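Local coordinates for protein TipC2 (Streptococcus intermedius B196, PDB 6DHX) that is a type VII secretion immunity protein that probably recognises and neutralises an exported antibacterial toxin, at residues D23-E28 and I79-L84; E46-Q51 and S62-D67; G72-I77 and I92-E97. All coordinates share one frame; numbering follows the deposited sequence.

Overall arrangement
Three contacts along one chain illustrate how a helix is packed against a mixed sheet built from successive hairpins. Near the N terminus, helix 21-32 supplies the first half of contact 1, whose loop closes when the chain returns as strand 74-82. Inside that loop is nested contact 2, the short hairpin of strands 45-51 and 59-65. Contact 3 joins strand 74-82 to strand 89-99; it opens after contact 2 has closed but before contact 1 has closed, so contacts 1 and 3 cross along the chain while contacts 2 and 3 follow in series. In the sheet, strand 74-82 lies between strands 59-65 and 89-99, with contacts 1 and 3 on opposite sides of the chain's centre.

Contact 1 (D23-E28 and I79-L84); sequences DEIYQE and IDFSFL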
loop_
_atom_site.group_PDB
_atom_site.type_symbol
_atom_site.label_atom_id
_atom_site.label_comp_id
_atom_site.label_asym_id
_atom_site.label_seq_id
_atom_site.Cartn_x
_atom_site.Cartn_y
_atom_site.Cartn_z
ATOM N N ASP A 23 -12.444 0.810 -1.981
ATOM C CA ASP A 23 -13.417 1.908 -1.863
ATOM C C ASP A 23 -13.785 2.139 -0.401
ATOM O O ASP A 23 -14.005 3.272 0.032
ATOM C CB ASP A 23 -14.730 1.599 -2.593
ATOM C CG ASP A 23 -14.646 1.698 -4.103
ATOM O OD1 ASP A 23 -13.782 2.394 -4.681
ATOM O OD2 ASP A 23 -15.534 1.067 -4.750
ATOM N N GLU A 24 -13.991 1.061 0.344
ATOM C CA GLU A 24 -14.425 1.210 1.722
ATOM C C GLU A 24 -13.366 1.950 2.542
ATOM O O GLU A 24 -13.666 2.911 3.269
ATOM C CB GLU A 24 -14.721 -0.200 2.251
ATOM C CG GLU A 24 -15.394 -0.300 3.536
ATOM C CD GLU A 24 -15.583 -1.776 3.890
ATOM O OE1 GLU A 24 -14.580 -2.368 4.344
ATOM O OE2 GLU A 24 -16.705 -2.304 3.680
ATOM N N ILE A 25 -12.108 1.544 2.404
ATOM C CA ILE A 25 -11.007 2.238 3.076
ATOM C C ILE A 25 -10.909 3.695 2.616
ATOM O O ILE A 25 -10.761 4.607 3.448
ATOM C CB ILE A 25 -9.670 1.511 2.841
ATOM C CG1 ILE A 25 -9.693 0.100 3.469
ATOM C CG2 ILE A 25 -8.508 2.343 3.442
ATOM C CD1 ILE A 25 -8.520 -0.859 2.922
ATOM N N TYR A 26 -10.970 3.922 1.302
ATOM C CA TYR A 26 -10.851 5.279 0.770
ATOM C C TYR A 26 -11.978 6.159 1.319
ATOM O O TYR A 26 -11.738 7.270 1.826
ATOM C CB TYR A 26 -10.892 5.230 -0.770
ATOM C CG TYR A 26 -10.797 6.586 -1.427
ATOM C CD1 TYR A 26 -11.934 7.397 -1.559
ATOM C CD2 TYR A 26 -9.566 7.061 -1.944
ATOM C CE1 TYR A 26 -11.830 8.654 -2.153
ATOM C CE2 TYR A 26 -9.469 8.325 -2.536
ATOM C CZ TYR A 26 -10.598 9.096 -2.640
ATOM O OH TYR A 26 -10.570 10.323 -3.226
ATOM N N GLN A 27 -13.221 5.671 1.216
ATOM C CA GLN A 27 -14.366 6.517 1.580
ATOM C C GLN A 27 -14.434 6.745 3.075
ATOM O O GLN A 27 -14.808 7.832 3.524
ATOM C CB GLN A 27 -15.664 5.872 1.067
ATOM C CG GLN A 27 -15.680 5.915 -0.481
ATOM C CD GLN A 27 -16.894 5.265 -1.123
ATOM O OE1 GLN A 27 -16.756 4.625 -2.170
ATOM N NE2 GLN A 27 -18.099 5.427 -0.523
ATOM N N GLU A 28 -14.156 5.712 3.875
ATOM C CA GLU A 28 -14.249 5.961 5.313
ATOM C C GLU A 28 -13.106 6.858 5.765
ATOM O O GLU A 28 -13.299 7.668 6.686
ATOM C CB GLU A 28 -14.242 4.643 6.066
ATOM C CG GLU A 28 -14.362 4.755 7.598
ATOM C CD GLU A 28 -15.701 5.260 8.123
ATOM O OE1 GLU A 28 -16.676 5.406 7.360
ATOM O OE2 GLU A 28 -15.760 5.452 9.354
ATOM N N ILE A 79 0.345 3.397 4.057
ATOM C CA ILE A 79 -0.840 3.648 3.231
ATOM C C ILE A 79 -0.909 5.142 2.986
ATOM O O ILE A 79 -0.986 5.908 3.939
ATOM C CB ILE A 79 -2.147 3.185 3.900
ATOM C CG1 ILE A 79 -2.024 1.747 4.432
ATOM C CG2 ILE A 79 -3.302 3.332 2.887
ATOM C CD1 ILE A 79 -3.230 1.324 5.314
ATOM N N ASP A 80 -0.871 5.557 1.729
ATOM C CA ASP A 80 -1.009 6.972 1.388
ATOM C C ASP A 80 -2.353 7.199 0.718
ATOM O O ASP A 80 -2.781 6.385 -0.088
ATOM C CB ASP A 80 0.098 7.440 0.424
ATOM C CG ASP A 80 1.427 7.608 1.106
ATOM O OD1 ASP A 80 1.434 7.938 2.286
ATOM O OD2 ASP A 80 2.490 7.332 0.493
ATOM N N PHE A 81 -2.998 8.328 1.010
ATOM C CA PHE A 81 -4.279 8.682 0.398
ATOM C C PHE A 81 -4.130 9.918 -0.475
ATOM O O PHE A 81 -3.550 10.912 -0.020
ATOM C CB PHE A 81 -5.297 8.977 1.511
ATOM C CG PHE A 81 -5.686 7.759 2.266
ATOM C CD1 PHE A 81 -4.885 7.280 3.299
ATOM C CD2 PHE A 81 -6.835 7.044 1.913
ATOM C CE1 PHE A 81 -5.217 6.098 4.020
ATOM C CE2 PHE A 81 -7.177 5.867 2.605
ATOM C CZ PHE A 81 -6.343 5.377 3.656
ATOM N N SER A 82 -4.614 9.851 -1.725
ATOM C CA SER A 82 -4.574 11.006 -2.625
ATOM C C SER A 82 -6.021 11.319 -2.947
ATOM O O SER A 82 -6.652 10.610 -3.739
ATOM C CB SER A 82 -3.778 10.743 -3.907
ATOM O OG SER A 82 -2.428 10.453 -3.583
ATOM N N PHE A 83 -6.552 12.345 -2.304
ATOM C CA PHE A 83 -7.960 12.679 -2.508
ATOM C C PHE A 83 -8.182 13.754 -3.555
ATOM O O PHE A 83 -9.297 13.866 -4.099
ATOM C CB PHE A 83 -8.581 13.201 -1.207
ATOM C CG PHE A 83 -8.588 12.237 -0.073
ATOM C CD1 PHE A 83 -9.043 10.931 -0.238
ATOM C CD2 PHE A 83 -8.190 12.669 1.213
ATOM C CE1 PHE A 83 -9.086 10.051 0.837
ATOM C CE2 PHE A 83 -8.219 11.792 2.277
ATOM C CZ PHE A 83 -8.676 10.486 2.108
ATOM N N LEU A 84 -7.183 14.588 -3.808
ATOM C CA LEU A 84 -7.411 15.844 -4.511
ATOM C C LEU A 84 -7.063 15.804 -5.996
ATOM O O LEU A 84 -7.467 16.718 -6.723
ATOM C CB LEU A 84 -6.565 16.956 -3.861
ATOM C CG LEU A 84 -7.145 17.801 -2.735
ATOM C CD1 LEU A 84 -8.044 17.035 -1.796
ATOM C CD2 LEU A 84 -6.018 18.546 -1.979
#
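F83 turns the edge of its ring to the face of Y26, a T-shaped (edge-to-face) stack with centroids 5.1 Å apart and planes at 84°. The corner of F83 that touches is CD1, 3.4 Å from Y26 CZ, while the neighbouring F83 CE1 hangs over the same tyrosine face, offset toward its rim. Because the two side chains slide past each other in opposite directions, the phenol end of Y26 reaches the base of its partner, with Y26 OH 3.6 Å from F83 CA. At the edge of the tyrosine, near the ring plane, S82 O lies 3.8 Å from Y26 CE2.

The second point of touch is I25 against F81. I25 CG2 comes up to the ring edge in plane, 3.7 Å from F81 CZ, and the two side chains cross at about a right angle. F81 in turn backs the first pair: F81 CB lies 3.7 Å above one face of the F83 ring.

What places these groups is a helix laid across a strand at 66°, the short axes approaching to 10.1 Å. With Y26 CG opposite the backbone N (chi1 179°), the ring leaves the helix and extends toward the end of the strand. I25 also packs on L167 and W170 of helix 151-173, and F81 on P61 and I63 of strand 59-65. On the same helix, D23 makes salt bridges to R112 and R115, and the polar end of Y26 is turned to N88; a sulfate ion, probably from the crystallisation liquor, lies about 4 Å from the Y26 side chain at the nearest atoms.

With no hydrogen bond passing between the two segments, helix 21-32 is held to the sheet here by aromatic and apolar packing, whereas D23, E24, Q27 and the Y26 hydroxyl find their polar partners outside the two segments.

Contact 2 (E46-Q51 and S62-D67); sequences EVHSYQ and SILYKD
E46, V47 and H48 pair with L64, I63 and S62 in an antiparallel beta hairpin whose strands are splayed, the N-to-C directions of the short segments 143° apart. E46-L64 and H48-S62 are the hydrogen-bonded pairs, with H48 N to S62 O the shortest link at 2.7 Å and S62 N returning to H48 O at 3.0 Å. The second of these is skewed, its donor standing 38° out of the carbonyl plane. Between them sits the non-hydrogen-bonded pair V47-I63, whose side chains run alongside each other in the same direction, V47 CG2 touching I63 CD1 at 3.9 Å on the face where I63 continues to I79 and F81.

The face of E46, H48, S62 and L64 is mixed, polar groups lying among the L64 side chain and the Y50 ring. H48 NE2 donates to E46 OE1 at 2.9 Å, meeting the anti lone pair of the carboxylate, and this bond restrains the rotation of the imidazole beside L64, whose CB is 4.0 Å from H48 CD2. An extended E46 chain reaches the histidine while its own CG rests 3.8 Å from CG of K66, whose amine bonds to T43 O. Farther along, the Y50 ring comes against S62, with Y50 CE2 3.5 Å from S62 CB; the S62 hydroxyl pairs with D80 on the next strand. At the open end of the hairpin, one water accepts from D67 N at 3.1 Å and gives a weak bond to E46 OE2.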
loop_
_atom_site.group_PDB
_atom_site.type_symbol
_atom_site.label_atom_id
_atom_site.label_comp_id
_atom_site.label_asym_id
_atom_site.label_seq_id
_atom_site.Cartn_x
_atom_site.Cartn_y
_atom_site.Cartn_z
ATOM N N GLU A 46 0.829 4.604 13.098
ATOM C CA GLU A 46 0.784 6.047 13.308
ATOM C C GLU A 46 0.029 6.728 12.171
ATOM O O GLU A 46 0.210 6.374 11.003
ATOM C CB GLU A 46 2.189 6.633 13.324
ATOM C CG GLU A 46 3.125 6.092 14.414
ATOM C CD GLU A 46 4.587 6.487 14.187
ATOM O OE1 GLU A 46 4.937 7.149 13.167
ATOM O OE2 GLU A 46 5.402 6.113 15.041
ATOM N N VAL A 47 -0.736 7.744 12.503
ATOM C CA VAL A 47 -1.404 8.581 11.508
ATOM C C VAL A 47 -0.530 9.809 11.322
ATOM O O VAL A 47 -0.044 10.390 12.309
ATOM C CB VAL A 47 -2.825 8.987 11.961
ATOM C CG1 VAL A 47 -3.432 9.945 10.952
ATOM C CG2 VAL A 47 -3.747 7.718 12.057
ATOM N N HIS A 48 -0.266 10.160 10.047
ATOM C CA HIS A 48 0.515 11.352 9.729
ATOM C C HIS A 48 -0.318 12.264 8.838
ATOM O O HIS A 48 -1.250 11.834 8.162
ATOM C CB HIS A 48 1.815 10.983 9.015
ATOM C CG HIS A 48 2.791 10.281 9.893
ATOM N ND1 HIS A 48 3.771 10.946 10.582
ATOM C CD2 HIS A 48 2.911 8.973 10.233
ATOM C CE1 HIS A 48 4.472 10.086 11.300
ATOM N NE2 HIS A 48 3.974 8.878 11.102
ATOM N N SER A 49 0.044 13.532 8.814
ATOM C CA SER A 49 -0.591 14.512 7.939
ATOM C C SER A 49 0.516 15.223 7.184
ATOM O O SER A 49 1.342 15.895 7.808
ATOM C CB SER A 49 -1.379 15.544 8.767
ATOM O OG SER A 49 -2.476 14.931 9.460
ATOM N N TYR A 50 0.507 15.136 5.856
ATOM C CA TYR A 50 1.533 15.774 5.033
ATOM C C TYR A 50 0.927 16.800 4.078
ATOM O O TYR A 50 -0.187 16.623 3.567
ATOM C CB TYR A 50 2.276 14.699 4.236
ATOM C CG TYR A 50 2.998 13.698 5.101
ATOM C CD1 TYR A 50 3.887 14.136 6.083
ATOM C CD2 TYR A 50 2.849 12.326 4.904
ATOM C CE1 TYR A 50 4.590 13.259 6.866
ATOM C CE2 TYR A 50 3.555 11.421 5.713
ATOM C CZ TYR A 50 4.439 11.906 6.665
ATOM O OH TYR A 50 5.146 11.056 7.468
ATOM N N GLN A 51 1.678 17.874 3.808
ATOM C CA GLN A 51 1.162 18.954 2.987
ATOM C C GLN A 51 0.767 18.467 1.589
ATOM O O GLN A 51 1.537 17.764 0.925
ATOM C CB GLN A 51 2.224 20.046 2.865
ATOM C CG GLN A 51 1.793 21.170 1.974
ATOM C CD GLN A 51 0.799 22.099 2.663
ATOM O OE1 GLN A 51 -0.370 22.177 2.270
ATOM N NE2 GLN A 51 1.261 22.817 3.679
ATOM N N SER A 62 -1.577 9.922 5.848
ATOM C CA SER A 62 -0.654 8.845 5.519
ATOM C C SER A 62 -0.515 7.985 6.759
ATOM O O SER A 62 -0.389 8.525 7.866
ATOM C CB SER A 62 0.696 9.453 5.079
ATOM O OG SER A 62 1.670 8.470 4.804
ATOM N N ILE A 63 -0.584 6.664 6.578
ATOM C CA ILE A 63 -0.582 5.695 7.669
ATOM C C ILE A 63 0.759 4.979 7.623
ATOM O O ILE A 63 1.189 4.539 6.545
ATOM C CB ILE A 63 -1.731 4.679 7.509
ATOM C CG1 ILE A 63 -3.093 5.389 7.266
ATOM C CG2 ILE A 63 -1.753 3.696 8.677
ATOM C CD1 ILE A 63 -3.487 6.453 8.364
ATOM N N LEU A 64 1.417 4.866 8.763
ATOM C CA LEU A 64 2.735 4.231 8.820
ATOM C C LEU A 64 2.710 3.185 9.926
ATOM O O LEU A 64 2.394 3.515 11.086
ATOM C CB LEU A 64 3.840 5.285 9.148
ATOM C CG LEU A 64 5.267 4.754 9.168
ATOM C CD1 LEU A 64 5.630 4.345 7.691
ATOM C CD2 LEU A 64 6.293 5.782 9.662
ATOM N N TYR A 65 3.059 1.940 9.594
ATOM C CA TYR A 65 3.100 0.927 10.646
ATOM C C TYR A 65 4.250 1.200 11.605
ATOM O O TYR A 65 5.371 1.508 11.189
ATOM C CB TYR A 65 3.234 -0.490 10.051
ATOM C CG TYR A 65 1.873 -1.038 9.740
ATOM C CD1 TYR A 65 1.149 -0.558 8.642
ATOM C CD2 TYR A 65 1.271 -1.978 10.573
ATOM C CE1 TYR A 65 -0.166 -1.010 8.359
ATOM C CE2 TYR A 65 -0.034 -2.436 10.325
ATOM C CZ TYR A 65 -0.736 -1.949 9.219
ATOM O OH TYR A 65 -2.003 -2.398 8.952
ATOM N N LYS A 66 3.953 1.077 12.905
ATOM C CA LYS A 66 4.947 1.255 13.956
ATOM C C LYS A 66 5.968 0.123 13.930
ATOM O O LYS A 66 5.674 -1.004 13.538
ATOM C CB LYS A 66 4.269 1.285 15.345
ATOM C CG LYS A 66 3.266 2.438 15.562
ATOM C CD LYS A 66 2.462 2.272 16.871
ATOM C CE LYS A 66 1.498 3.453 17.123
ATOM N NZ LYS A 66 0.643 3.226 18.387
ATOM N N ASP A 67 7.179 0.432 14.385
ATOM C CA ASP A 67 8.241 -0.571 14.415
ATOM C C ASP A 67 7.833 -1.821 15.199
ATOM O O ASP A 67 8.133 -2.943 14.769
ATOM C CB ASP A 67 9.509 0.046 14.989
ATOM C CG ASP A 67 10.025 1.183 14.147
ATOM O OD1 ASP A 67 9.773 1.184 12.914
ATOM O OD2 ASP A 67 10.689 2.078 14.716
HETATM O O HOH W 1 7.275 3.342 15.527
#

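Contact 3 (G72-I77 and I92-E97); sequences GNYTKI and IYFEKE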
loop_
_atom_site.group_PDB
_atom_site.type_symbol
_atom_site.label_atom_id
_atom_site.label_comp_id
_atom_site.label_asym_id
_atom_site.label_seq_id
_atom_site.Cartn_x
_atom_site.Cartn_y
_atom_site.Cartn_z
ATOM N N GLY A 72 10.235 -9.486 11.012
ATOM C CA GLY A 72 11.335 -10.021 10.229
ATOM C C GLY A 72 12.104 -8.997 9.419
ATOM O O GLY A 72 12.642 -8.043 9.987
ATOM N N ASN A 73 12.164 -9.165 8.096
ATOM C CA ASN A 73 12.952 -8.262 7.267
ATOM C C ASN A 73 12.147 -7.081 6.728
ATOM O O ASN A 73 12.671 -6.323 5.896
ATOM C CB ASN A 73 13.588 -9.018 6.091
ATOM C CG ASN A 73 14.738 -9.912 6.522
ATOM O OD1 ASN A 73 14.777 -11.099 6.190
ATOM N ND2 ASN A 73 15.682 -9.345 7.266
ATOM N N TYR A 74 10.898 -6.904 7.154
ATOM C CA TYR A 74 10.085 -5.820 6.599
ATOM C C TYR A 74 10.461 -4.504 7.260
ATOM O O TYR A 74 10.467 -4.387 8.492
ATOM C CB TYR A 74 8.590 -6.113 6.766
ATOM C CG TYR A 74 8.163 -7.320 5.958
ATOM C CD1 TYR A 74 7.807 -7.201 4.612
ATOM C CD2 TYR A 74 8.151 -8.591 6.526
ATOM C CE1 TYR A 74 7.435 -8.321 3.861
ATOM C CE2 TYR A 74 7.778 -9.708 5.791
ATOM C CZ TYR A 74 7.412 -9.566 4.454
ATOM O OH TYR A 74 7.064 -10.685 3.709
ATOM N N THR A 75 10.767 -3.508 6.437
ATOM C CA THR A 75 11.321 -2.246 6.901
ATOM C C THR A 75 10.292 -1.122 6.915
ATOM O O THR A 75 10.529 -0.096 7.575
ATOM C CB THR A 75 12.514 -1.835 6.020
ATOM O OG1 THR A 75 12.092 -1.736 4.653
ATOM C CG2 THR A 75 13.610 -2.873 6.110
ATOM N N LYS A 76 9.192 -1.274 6.175
ATOM C CA LYS A 76 8.201 -0.212 6.056
ATOM C C LYS A 76 6.897 -0.800 5.545
ATOM O O LYS A 76 6.894 -1.627 4.629
ATOM C CB LYS A 76 8.677 0.891 5.093
ATOM C CG LYS A 76 7.767 2.096 5.048
ATOM C CD LYS A 76 8.465 3.259 4.317
ATOM C CE LYS A 76 7.630 4.511 4.433
ATOM N NZ LYS A 76 8.294 5.693 3.748
ATOM N N ILE A 77 5.785 -0.341 6.110
ATOM C CA ILE A 77 4.464 -0.642 5.581
ATOM C C ILE A 77 3.666 0.642 5.707
ATOM O O ILE A 77 3.577 1.212 6.798
ATOM C CB ILE A 77 3.755 -1.798 6.347
ATOM C CG1 ILE A 77 4.638 -3.044 6.489
ATOM C CG2 ILE A 77 2.383 -2.122 5.668
ATOM C CD1 ILE A 77 4.138 -4.054 7.564
ATOM N N ILE A 92 -1.149 1.329 -1.043
ATOM C CA ILE A 92 -0.632 0.494 0.038
ATOM C C ILE A 92 0.717 -0.022 -0.446
ATOM O O ILE A 92 0.784 -0.644 -1.505
ATOM C CB ILE A 92 -1.576 -0.684 0.342
ATOM C CG1 ILE A 92 -2.954 -0.155 0.798
ATOM C CG2 ILE A 92 -0.912 -1.679 1.350
ATOM C CD1 ILE A 92 -4.054 -1.248 0.677
ATOM N N TYR A 93 1.788 0.223 0.298
ATOM C CA TYR A 93 3.061 -0.321 -0.137
ATOM C C TYR A 93 3.863 -0.816 1.051
ATOM O O TYR A 93 3.627 -0.455 2.209
ATOM C CB TYR A 93 3.882 0.684 -0.970
ATOM C CG TYR A 93 4.435 1.885 -0.241
ATOM C CD1 TYR A 93 3.658 3.024 -0.038
ATOM C CD2 TYR A 93 5.764 1.885 0.203
ATOM C CE1 TYR A 93 4.193 4.150 0.627
ATOM C CE2 TYR A 93 6.299 2.973 0.856
ATOM C CZ TYR A 93 5.518 4.110 1.073
ATOM O OH TYR A 93 6.073 5.221 1.717
ATOM N N PHE A 94 4.821 -1.689 0.742
ATOM C CA PHE A 94 5.677 -2.179 1.795
ATOM C C PHE A 94 7.017 -2.524 1.191
ATOM O O PHE A 94 7.162 -2.667 -0.035
ATOM C CB PHE A 94 5.080 -3.390 2.518
ATOM C CG PHE A 94 4.827 -4.612 1.622
ATOM C CD1 PHE A 94 3.620 -4.751 0.937
ATOM C CD2 PHE A 94 5.776 -5.631 1.527
ATOM C CE1 PHE A 94 3.356 -5.886 0.146
ATOM C CE2 PHE A 94 5.525 -6.753 0.732
ATOM C CZ PHE A 94 4.302 -6.903 0.065
ATOM N N GLU A 95 8.008 -2.601 2.071
ATOM C CA GLU A 95 9.404 -2.785 1.675
ATOM C C GLU A 95 10.055 -3.820 2.577
ATOM O O GLU A 95 9.744 -3.916 3.772
ATOM C CB GLU A 95 10.214 -1.459 1.735
ATOM C CG GLU A 95 9.604 -0.273 0.950
ATOM C CD GLU A 95 10.547 0.939 0.861
ATOM O OE1 GLU A 95 11.591 0.948 1.546
ATOM O OE2 GLU A 95 10.225 1.891 0.109
ATOM N N LYS A 96 10.949 -4.604 1.985
ATOM C CA LYS A 96 11.619 -5.716 2.642
ATOM C C LYS A 96 13.058 -5.753 2.168
ATOM O O LYS A 96 13.343 -5.571 0.975
ATOM C CB LYS A 96 10.930 -7.047 2.313
ATOM C CG LYS A 96 11.383 -8.229 3.174
ATOM C CD LYS A 96 10.774 -9.526 2.673
ATOM C CE LYS A 96 11.757 -10.274 1.781
ATOM N NZ LYS A 96 13.031 -10.604 2.489
ATOM N N GLU A 97 13.976 -5.985 3.090
ATOM C CA GLU A 97 15.351 -6.147 2.654
ATOM C C GLU A 97 15.484 -7.490 1.927
ATOM O O GLU A 97 14.932 -8.500 2.374
ATOM C CB GLU A 97 16.298 -6.062 3.852
ATOM C CG GLU A 97 17.753 -5.939 3.428
ATOM C CD GLU A 97 18.733 -6.261 4.551
ATOM O OE1 GLU A 97 18.309 -6.874 5.562
ATOM O OE2 GLU A 97 19.931 -5.915 4.406
HETATM O O HOH W 2 12.062 1.123 4.392
#
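A beta bulge interrupts the hairpin of strands 74-82 and 89-99: Y74 pairs with K96, yet K76 pairs with E95, so T75 is the extra residue. Around it T75 N donates to E95 O at 2.9 Å and E95 N to K76 O at 3.0 Å, while E97 N bonds to N73 O just before the strand begins. A water bound to both T75 OG1 and E95 OE1 spans the bulge.

On one face the K96 chain lies across Y74, its CD 4.0 Å from the ring centroid in a CH-pi contact. Two kinks, at chi3 (98°) and chi4 (59°), turn the amine back to E97 O, 2.8 Å from K96 NZ. F94 lies beside Y74, CD2 3.9 Å from CE1 of the tyrosine, and its CB meets I77 CG1. On the opposite face the fully extended K76 carries NZ to Y93 OH at 3.0 Å.

Helix 151-173 covers the side of the sheet that carries Y74, K96 and I77, where H157 bonds the tyrosine hydroxyl and K165 packs on I77. Strand 102-111 flanks the hairpin and supplies R103 and R105 as salt-bridge partners of E95, while strand 59-65 lies beyond strand 74-82.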